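Local coordinates for protein Lys-gingipain W83 (Porphyromonas gingivalis, PDB 3KM5) that cleaves proteins after lysine as a secreted cysteine protease, probably a virulence factor, here represented by its calcium-binding K2 cleaved adhesin domain, of a type haemolytic in vitro, at residues T78-Y84 with I143-L149; D93-I99 with Y155-Y161. All coordinates share one frame; numbering follows the deposited sequence.

Contact 1 (T78-Y84 with I143-L149); sequences TKVKYYY and IERTVDL
Tyr82 takes the CB of Arg145 over one face of its ring, the pair belonging to the packed face of an antiparallel ladder between strands 79-84 and 143-148. CB stands 3.8 Å from the centroid of the Tyr82 ring, 29° off the ring normal, which is CH-pi geometry. The ring lies there because CG of Tyr82 sits between the backbone N and the carbonyl carbon (chi1 58°); Val147 CG2 meets its edge. At the next hydrogen-bonded pair, on the same face, Ile143 CB covers a face of the Tyr84 ring in the same manner, 3.9 Å from its centroid, while the NE of Arg145 reaches that ring's edge and is also salt-bridged to Glu115. At the other end Val80 CG1 rests 3.8 Å from Leu149 CD2. Paired backbone bonds at Val80-Val147, Tyr82-Arg145 and Tyr84-Ile143 fix this register.

The face of Lys79, Lys81, Tyr83, Glu144, Thr146 and Asp148 is polar and more exposed, with one close spot where Lys79 CG and Thr146 CG2 are 3.5 Å apart. Lys79 bends at chi2 and chi3 to bring NZ 2.8 Å from Asp148 OD1 in a salt bridge; NZ comes to OD1 from above the carboxylate plane. Lys81 NZ instead bonds Tyr83 OH at 3.0 Å and stays 4.2 Å from Glu144 OE2, beyond a salt bridge.

Strand 168-177 borders 79-86 on its other side, with a classic beta bulge where Thr78 and Lys79 face Thr177. The aromatic face looks onto strands 95-100 and 109-115 of the second sheet of the jelly roll.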
loop_
_atom_site.group_PDB
_atom_site.type_symbol
_atom_site.label_atom_id
_atom_site.label_comp_id
_atom_site.label_asym_id
_atom_site.label_seq_id
_atom_site.Cartn_x
_atom_site.Cartn_y
_atom_site.Cartn_z
ATOM N N THR A 78 -10.368 5.175 -15.516
ATOM C CA THR A 78 -11.262 4.080 -15.722
ATOM C C THR A 78 -10.716 2.767 -15.148
ATOM O O THR A 78 -11.483 1.820 -14.966
ATOM C CB THR A 78 -11.536 3.890 -17.204
ATOM O OG1 THR A 78 -10.288 3.819 -17.920
ATOM C CG2 THR A 78 -12.322 5.078 -17.773
ATOM N N LYS A 79 -9.403 2.701 -14.882
ATOM C CA LYS A 79 -8.746 1.471 -14.428
ATOM C C LYS A 79 -7.592 1.880 -13.519
ATOM O O LYS A 79 -6.929 2.881 -13.792
ATOM C CB LYS A 79 -8.216 0.629 -15.593
ATOM C CG LYS A 79 -8.150 -0.873 -15.293
ATOM C CD LYS A 79 -9.536 -1.534 -15.376
ATOM C CE LYS A 79 -9.842 -2.053 -16.761
ATOM N NZ LYS A 79 -11.307 -2.343 -17.002
ATOM N N VAL A 80 -7.356 1.126 -12.437
ATOM C CA VAL A 80 -6.079 1.205 -11.722
ATOM C C VAL A 80 -5.442 -0.202 -11.706
ATOM O O VAL A 80 -6.116 -1.196 -11.439
ATOM C CB VAL A 80 -6.253 1.833 -10.294
ATOM C CG1 VAL A 80 -7.197 0.981 -9.361
ATOM C CG2 VAL A 80 -4.884 2.079 -9.647
ATOM N N LYS A 81 -4.181 -0.284 -12.102
ATOM C CA LYS A 81 -3.432 -1.512 -12.074
ATOM C C LYS A 81 -2.249 -1.265 -11.140
ATOM O O LYS A 81 -1.621 -0.193 -11.190
ATOM C CB LYS A 81 -2.977 -1.885 -13.489
ATOM C CG LYS A 81 -2.175 -3.182 -13.529
ATOM C CD LYS A 81 -0.734 -2.945 -13.614
ATOM C CE LYS A 81 -0.360 -2.608 -15.005
ATOM N NZ LYS A 81 1.106 -2.674 -15.191
ATOM N N TYR A 82 -1.878 -2.231 -10.326
ATOM C CA TYR A 82 -0.830 -2.024 -9.349
ATOM C C TYR A 82 -0.244 -3.384 -8.983
ATOM O O TYR A 82 -0.780 -4.432 -9.360
ATOM C CB TYR A 82 -1.348 -1.310 -8.083
ATOM C CG TYR A 82 -2.480 -2.059 -7.411
ATOM C CD1 TYR A 82 -2.231 -2.946 -6.372
ATOM C CD2 TYR A 82 -3.796 -1.961 -7.869
ATOM C CE1 TYR A 82 -3.269 -3.665 -5.757
ATOM C CE2 TYR A 82 -4.827 -2.674 -7.272
ATOM C CZ TYR A 82 -4.564 -3.517 -6.229
ATOM O OH TYR A 82 -5.619 -4.222 -5.686
ATOM N N TYR A 83 0.848 -3.335 -8.242
ATOM C CA TYR A 83 1.499 -4.509 -7.685
ATOM C C TYR A 83 1.601 -4.359 -6.179
ATOM O O TYR A 83 1.917 -3.295 -5.685
ATOM C CB TYR A 83 2.901 -4.717 -8.302
ATOM C CG TYR A 83 2.883 -4.801 -9.806
ATOM C CD1 TYR A 83 2.867 -6.011 -10.476
ATOM C CD2 TYR A 83 2.879 -3.631 -10.566
ATOM C CE1 TYR A 83 2.830 -6.049 -11.905
ATOM C CE2 TYR A 83 2.825 -3.668 -11.935
ATOM C CZ TYR A 83 2.819 -4.864 -12.606
ATOM O OH TYR A 83 2.747 -4.875 -14.004
ATOM N N TYR A 84 1.295 -5.443 -5.458
ATOM C CA TYR A 84 1.469 -5.485 -4.024
ATOM C C TYR A 84 2.361 -6.628 -3.619
ATOM O O TYR A 84 2.543 -7.605 -4.337
ATOM C CB TYR A 84 0.117 -5.561 -3.316
ATOM C CG TYR A 84 -0.573 -6.909 -3.280
ATOM C CD1 TYR A 84 -0.237 -7.869 -2.337
ATOM C CD2 TYR A 84 -1.554 -7.219 -4.198
ATOM C CE1 TYR A 84 -0.867 -9.086 -2.299
ATOM C CE2 TYR A 84 -2.223 -8.424 -4.133
ATOM C CZ TYR A 84 -1.860 -9.353 -3.217
ATOM O OH TYR A 84 -2.533 -10.561 -3.184
ATOM N N ILE A 143 2.561 -9.129 -6.706
ATOM C CA ILE A 143 1.335 -9.653 -7.290
ATOM C C ILE A 143 0.594 -8.540 -8.023
ATOM O O ILE A 143 0.355 -7.481 -7.446
ATOM C CB ILE A 143 0.440 -10.184 -6.163
ATOM C CG1 ILE A 143 1.159 -11.321 -5.412
ATOM C CG2 ILE A 143 -0.916 -10.653 -6.702
ATOM C CD1 ILE A 143 1.529 -12.443 -6.282
ATOM N N GLU A 144 0.176 -8.785 -9.270
ATOM C CA GLU A 144 -0.517 -7.797 -10.080
ATOM C C GLU A 144 -2.026 -7.825 -9.812
ATOM O O GLU A 144 -2.617 -8.891 -9.685
ATOM C CB GLU A 144 -0.245 -8.043 -11.574
ATOM C CG GLU A 144 -0.834 -6.944 -12.476
ATOM C CD GLU A 144 -0.540 -7.090 -13.956
ATOM O OE1 GLU A 144 0.133 -8.048 -14.374
ATOM O OE2 GLU A 144 -1.021 -6.217 -14.714
ATOM N N ARG A 145 -2.637 -6.656 -9.796
ATOM C CA ARG A 145 -4.088 -6.499 -9.765
ATOM C C ARG A 145 -4.524 -5.413 -10.703
ATOM O O ARG A 145 -3.792 -4.456 -10.861
ATOM C CB ARG A 145 -4.544 -6.123 -8.343
ATOM C CG ARG A 145 -4.349 -7.218 -7.304
ATOM C CD ARG A 145 -5.283 -8.384 -7.513
ATOM N NE ARG A 145 -5.094 -9.479 -6.556
ATOM C CZ ARG A 145 -4.503 -10.642 -6.815
ATOM N NH1 ARG A 145 -3.921 -10.904 -7.974
ATOM N NH2 ARG A 145 -4.435 -11.565 -5.868
ATOM N N THR A 146 -5.692 -5.568 -11.311
ATOM C CA THR A 146 -6.297 -4.573 -12.191
ATOM C C THR A 146 -7.756 -4.430 -11.743
ATOM O O THR A 146 -8.518 -5.402 -11.768
ATOM C CB THR A 146 -6.199 -5.047 -13.667
ATOM O OG1 THR A 146 -4.842 -5.248 -14.042
ATOM C CG2 THR A 146 -6.814 -4.031 -14.612
ATOM N N VAL A 147 -8.121 -3.209 -11.355
ATOM C CA VAL A 147 -9.402 -2.943 -10.730
ATOM C C VAL A 147 -10.155 -1.904 -11.551
ATOM O O VAL A 147 -9.621 -0.846 -11.891
ATOM C CB VAL A 147 -9.192 -2.439 -9.304
ATOM C CG1 VAL A 147 -10.513 -1.986 -8.672
ATOM C CG2 VAL A 147 -8.572 -3.561 -8.485
ATOM N N ASP A 148 -11.389 -2.227 -11.895
ATOM C CA ASP A 148 -12.257 -1.347 -12.657
ATOM C C ASP A 148 -12.683 -0.159 -11.766
ATOM O O ASP A 148 -13.031 -0.358 -10.613
ATOM C CB ASP A 148 -13.541 -2.083 -13.086
ATOM C CG ASP A 148 -13.321 -3.250 -14.019
ATOM O OD1 ASP A 148 -12.233 -3.416 -14.587
ATOM O OD2 ASP A 148 -14.316 -3.989 -14.203
ATOM N N LEU A 149 -12.638 1.069 -12.302
ATOM C CA LEU A 149 -13.074 2.248 -11.553
ATOM C C LEU A 149 -14.427 2.751 -12.071
ATOM O O LEU A 149 -14.573 2.944 -13.282
ATOM C CB LEU A 149 -12.032 3.349 -11.614
ATOM C CG LEU A 149 -10.630 2.952 -11.159
ATOM C CD1 LEU A 149 -9.645 4.083 -11.436
ATOM C CD2 LEU A 149 -10.639 2.612 -9.707
#

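Contact 2 (D93-I99 with Y155-Y161); sequences DHYAVMI and YVAFRHY
His160 reaches across to Asp93 at the end of the ladder, and its NE2-H is given to OD1 over 2.8 Å with an N-H...O angle of 146°. The carboxylate oxygen is met on its anti side, somewhat out of the carboxylate plane, and the acceptor lies close to the imidazole plane. CG of His160 is opposite the backbone N, which carries the ring out beside the incoming chain, where CD2 comes 3.3 Å from the carbonyl O of His94. That same oxygen accepts the backbone N-H of Tyr161.

On the opposite face of the sheet, Met98 can be followed outward. Its CB packs 4.3 Å from Ala157 CB, its hydrogen-bonded partner in the register. CG, opposite the carbonyl carbon, continues in an extended line to SD, which touches Arg159 CD at 3.6 Å. The last bond turns (chi3 74°), leaving CE 4.1 Å from Arg159 NH1, obliquely to the guanidinium. Arg159 is extended from CG to NE; Tyr161 CD1 lies over the centre of its guanidinium, while NE, salt-bridged to Asp66, stands over the Tyr161 ring face, displaced toward the rim. His94 and Tyr161 form an offset edge-to-face pair, the His94 edge toward the Tyr161 face, with centroids 5.4 Å apart and planes at 64°.

Between these groups the strands pair by two-way backbone bonds at Ala96-Arg159 and Met98-Ala157, and Val97 CG2 packs 3.7 Å from Phe158 CE1 on the face turned to the other sheet. The pair is central in the five-stranded antiparallel sheet of the jelly roll, between strands 66-70 and 109-115. With ND1 of His160 bonded to Ser55 and OD1 of Asp93 also to Ser57, both ring nitrogens have partners and the imidazole's rotation is fixed; the nearby carboxylate would be expected to favour a protonated ring.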
loop_
_atom_site.group_PDB
_atom_site.type_symbol
_atom_site.label_atom_id
_atom_site.label_comp_id
_atom_site.label_asym_id
_atom_site.label_seq_id
_atom_site.Cartn_x
_atom_site.Cartn_y
_atom_site.Cartn_z
ATOM N N ASP A 93 -2.501 -9.465 5.123
ATOM C CA ASP A 93 -2.640 -8.038 5.328
ATOM C C ASP A 93 -3.734 -7.476 4.412
ATOM O O ASP A 93 -3.516 -6.948 3.335
ATOM C CB ASP A 93 -1.284 -7.401 5.186
ATOM C CG ASP A 93 -0.544 -7.384 6.493
ATOM O OD1 ASP A 93 -0.904 -6.591 7.370
ATOM O OD2 ASP A 93 0.403 -8.187 6.638
ATOM N N HIS A 94 -4.961 -7.671 4.874
ATOM C CA HIS A 94 -6.180 -7.311 4.187
ATOM C C HIS A 94 -6.177 -5.847 3.748
ATOM O O HIS A 94 -5.811 -4.948 4.544
ATOM C CB HIS A 94 -7.393 -7.608 5.117
ATOM C CG HIS A 94 -8.717 -7.399 4.456
ATOM N ND1 HIS A 94 -9.367 -8.404 3.778
ATOM C CD2 HIS A 94 -9.498 -6.302 4.332
ATOM C CE1 HIS A 94 -10.488 -7.938 3.266
ATOM N NE2 HIS A 94 -10.595 -6.658 3.587
ATOM N N TYR A 95 -6.631 -5.616 2.521
ATOM C CA TYR A 95 -6.756 -4.247 2.039
ATOM C C TYR A 95 -7.896 -4.103 1.056
ATOM O O TYR A 95 -8.353 -5.073 0.451
ATOM C CB TYR A 95 -5.419 -3.765 1.451
ATOM C CG TYR A 95 -5.176 -4.364 0.099
ATOM C CD1 TYR A 95 -5.486 -3.640 -1.052
ATOM C CD2 TYR A 95 -4.704 -5.654 -0.050
ATOM C CE1 TYR A 95 -5.363 -4.201 -2.299
ATOM C CE2 TYR A 95 -4.552 -6.220 -1.321
ATOM C CZ TYR A 95 -4.868 -5.459 -2.462
ATOM O OH TYR A 95 -4.781 -5.971 -3.769
ATOM N N ALA A 96 -8.360 -2.877 0.923
ATOM C CA ALA A 96 -9.353 -2.495 -0.058
ATOM C C ALA A 96 -8.819 -1.431 -1.001
ATOM O O ALA A 96 -8.056 -0.612 -0.607
ATOM C CB ALA A 96 -10.628 -1.968 0.633
ATOM N N VAL A 97 -9.340 -1.413 -2.225
ATOM C CA VAL A 97 -9.226 -0.282 -3.142
ATOM C C VAL A 97 -10.625 0.368 -3.086
ATOM O O VAL A 97 -11.671 -0.327 -3.178
ATOM C CB VAL A 97 -8.895 -0.726 -4.585
ATOM C CG1 VAL A 97 -8.856 0.432 -5.563
ATOM C CG2 VAL A 97 -7.564 -1.490 -4.619
ATOM N N MET A 98 -10.659 1.681 -2.875
ATOM C CA MET A 98 -11.888 2.433 -2.765
ATOM C C MET A 98 -11.878 3.615 -3.681
ATOM O O MET A 98 -10.833 4.088 -4.113
ATOM C CB MET A 98 -12.046 2.924 -1.328
ATOM C CG MET A 98 -11.781 1.820 -0.289
ATOM S SD MET A 98 -12.095 2.392 1.386
ATOM C CE MET A 98 -13.867 2.456 1.445
ATOM N N ILE A 99 -13.074 4.124 -3.977
ATOM C CA ILE A 99 -13.183 5.344 -4.744
ATOM C C ILE A 99 -14.087 6.376 -4.080
ATOM O O ILE A 99 -15.074 6.029 -3.399
ATOM C CB ILE A 99 -13.664 5.070 -6.206
ATOM C CG1 ILE A 99 -15.150 4.632 -6.227
ATOM C CG2 ILE A 99 -12.710 4.089 -6.928
ATOM C CD1 ILE A 99 -16.203 5.792 -6.424
ATOM N N TYR A 155 -11.080 10.273 -6.725
ATOM C CA TYR A 155 -9.948 9.846 -5.904
ATOM C C TYR A 155 -10.011 8.358 -5.725
ATOM O O TYR A 155 -11.092 7.789 -5.578
ATOM C CB TYR A 155 -9.962 10.527 -4.526
ATOM C CG TYR A 155 -9.965 12.046 -4.545
ATOM C CD1 TYR A 155 -8.788 12.768 -4.750
ATOM C CD2 TYR A 155 -11.139 12.764 -4.360
ATOM C CE1 TYR A 155 -8.779 14.143 -4.748
ATOM C CE2 TYR A 155 -11.136 14.163 -4.373
ATOM C CZ TYR A 155 -9.961 14.839 -4.571
ATOM O OH TYR A 155 -10.018 16.229 -4.557
ATOM N N VAL A 156 -8.835 7.746 -5.716
ATOM C CA VAL A 156 -8.680 6.327 -5.464
ATOM C C VAL A 156 -7.900 6.189 -4.155
ATOM O O VAL A 156 -6.881 6.845 -3.965
ATOM C CB VAL A 156 -7.947 5.650 -6.626
ATOM C CG1 VAL A 156 -7.616 4.170 -6.274
ATOM C CG2 VAL A 156 -8.765 5.730 -7.920
ATOM N N ALA A 157 -8.392 5.351 -3.259
ATOM C CA ALA A 157 -7.731 5.099 -1.993
ATOM C C ALA A 157 -7.387 3.631 -1.851
ATOM O O ALA A 157 -8.136 2.765 -2.308
ATOM C CB ALA A 157 -8.659 5.498 -0.822
ATOM N N PHE A 158 -6.262 3.353 -1.205
ATOM C CA PHE A 158 -5.906 2.011 -0.746
ATOM C C PHE A 158 -6.004 2.046 0.771
ATOM O O PHE A 158 -5.432 2.928 1.446
ATOM C CB PHE A 158 -4.479 1.652 -1.191
ATOM C CG PHE A 158 -4.333 1.548 -2.645
ATOM C CD1 PHE A 158 -4.398 0.303 -3.269
ATOM C CD2 PHE A 158 -4.089 2.664 -3.412
ATOM C CE1 PHE A 158 -4.275 0.187 -4.644
ATOM C CE2 PHE A 158 -3.958 2.560 -4.785
ATOM C CZ PHE A 158 -4.036 1.303 -5.411
ATOM N N ARG A 159 -6.740 1.085 1.321
ATOM C CA ARG A 159 -7.073 1.069 2.738
ATOM C C ARG A 159 -6.580 -0.234 3.324
ATOM O O ARG A 159 -7.066 -1.293 2.950
ATOM C CB ARG A 159 -8.579 1.224 2.937
ATOM C CG ARG A 159 -8.989 1.339 4.401
ATOM C CD ARG A 159 -10.488 1.309 4.479
ATOM N NE ARG A 159 -11.006 1.342 5.839
ATOM C CZ ARG A 159 -12.286 1.190 6.169
ATOM N NH1 ARG A 159 -13.210 0.970 5.226
ATOM N NH2 ARG A 159 -12.634 1.251 7.441
ATOM N N HIS A 160 -5.600 -0.169 4.217
ATOM C CA HIS A 160 -5.099 -1.336 4.930
ATOM C C HIS A 160 -5.885 -1.400 6.230
ATOM O O HIS A 160 -5.784 -0.504 7.086
ATOM C CB HIS A 160 -3.576 -1.171 5.180
ATOM C CG HIS A 160 -2.907 -2.304 5.903
ATOM N ND1 HIS A 160 -1.757 -2.104 6.637
ATOM C CD2 HIS A 160 -3.170 -3.642 5.959
ATOM C CE1 HIS A 160 -1.307 -3.269 7.066
ATOM N NE2 HIS A 160 -2.157 -4.212 6.691
ATOM N N TYR A 161 -6.688 -2.445 6.388
ATOM C CA TYR A 161 -7.607 -2.500 7.507
ATOM C C TYR A 161 -8.110 -3.899 7.704
ATOM O O TYR A 161 -7.824 -4.776 6.912
ATOM C CB TYR A 161 -8.769 -1.519 7.293
ATOM C CG TYR A 161 -9.949 -2.002 6.479
ATOM C CD1 TYR A 161 -11.220 -1.982 7.029
ATOM C CD2 TYR A 161 -9.813 -2.449 5.172
ATOM C CE1 TYR A 161 -12.298 -2.422 6.327
ATOM C CE2 TYR A 161 -10.891 -2.860 4.467
ATOM C CZ TYR A 161 -12.138 -2.858 5.044
ATOM O OH TYR A 161 -13.269 -3.276 4.343
#

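The two contacts belong to the facing sheets of one jelly roll, with centres 12 Å apart. Contact 1 is partly buried, with one face turned to solvent, whereas contact 2 is buried, both its strands flanked on each side; in contact 1 only 79-86 is, 143-148 pairing with it alone. Their segments alternate along the chain: 79-86 leads to 95-100, and 143-148 to 155-161, each step passing from one sheet to the other. The sheets meet through Tyr82 OH and Tyr95 OH, 2.7 Å apart in a probable hydrogen bond, and through Leu149 on Ile99. Chemistry follows place: contact 1 carries a lysine-aspartate bridge at the surface, while contact 2 has a buried histidine-carboxylate bond.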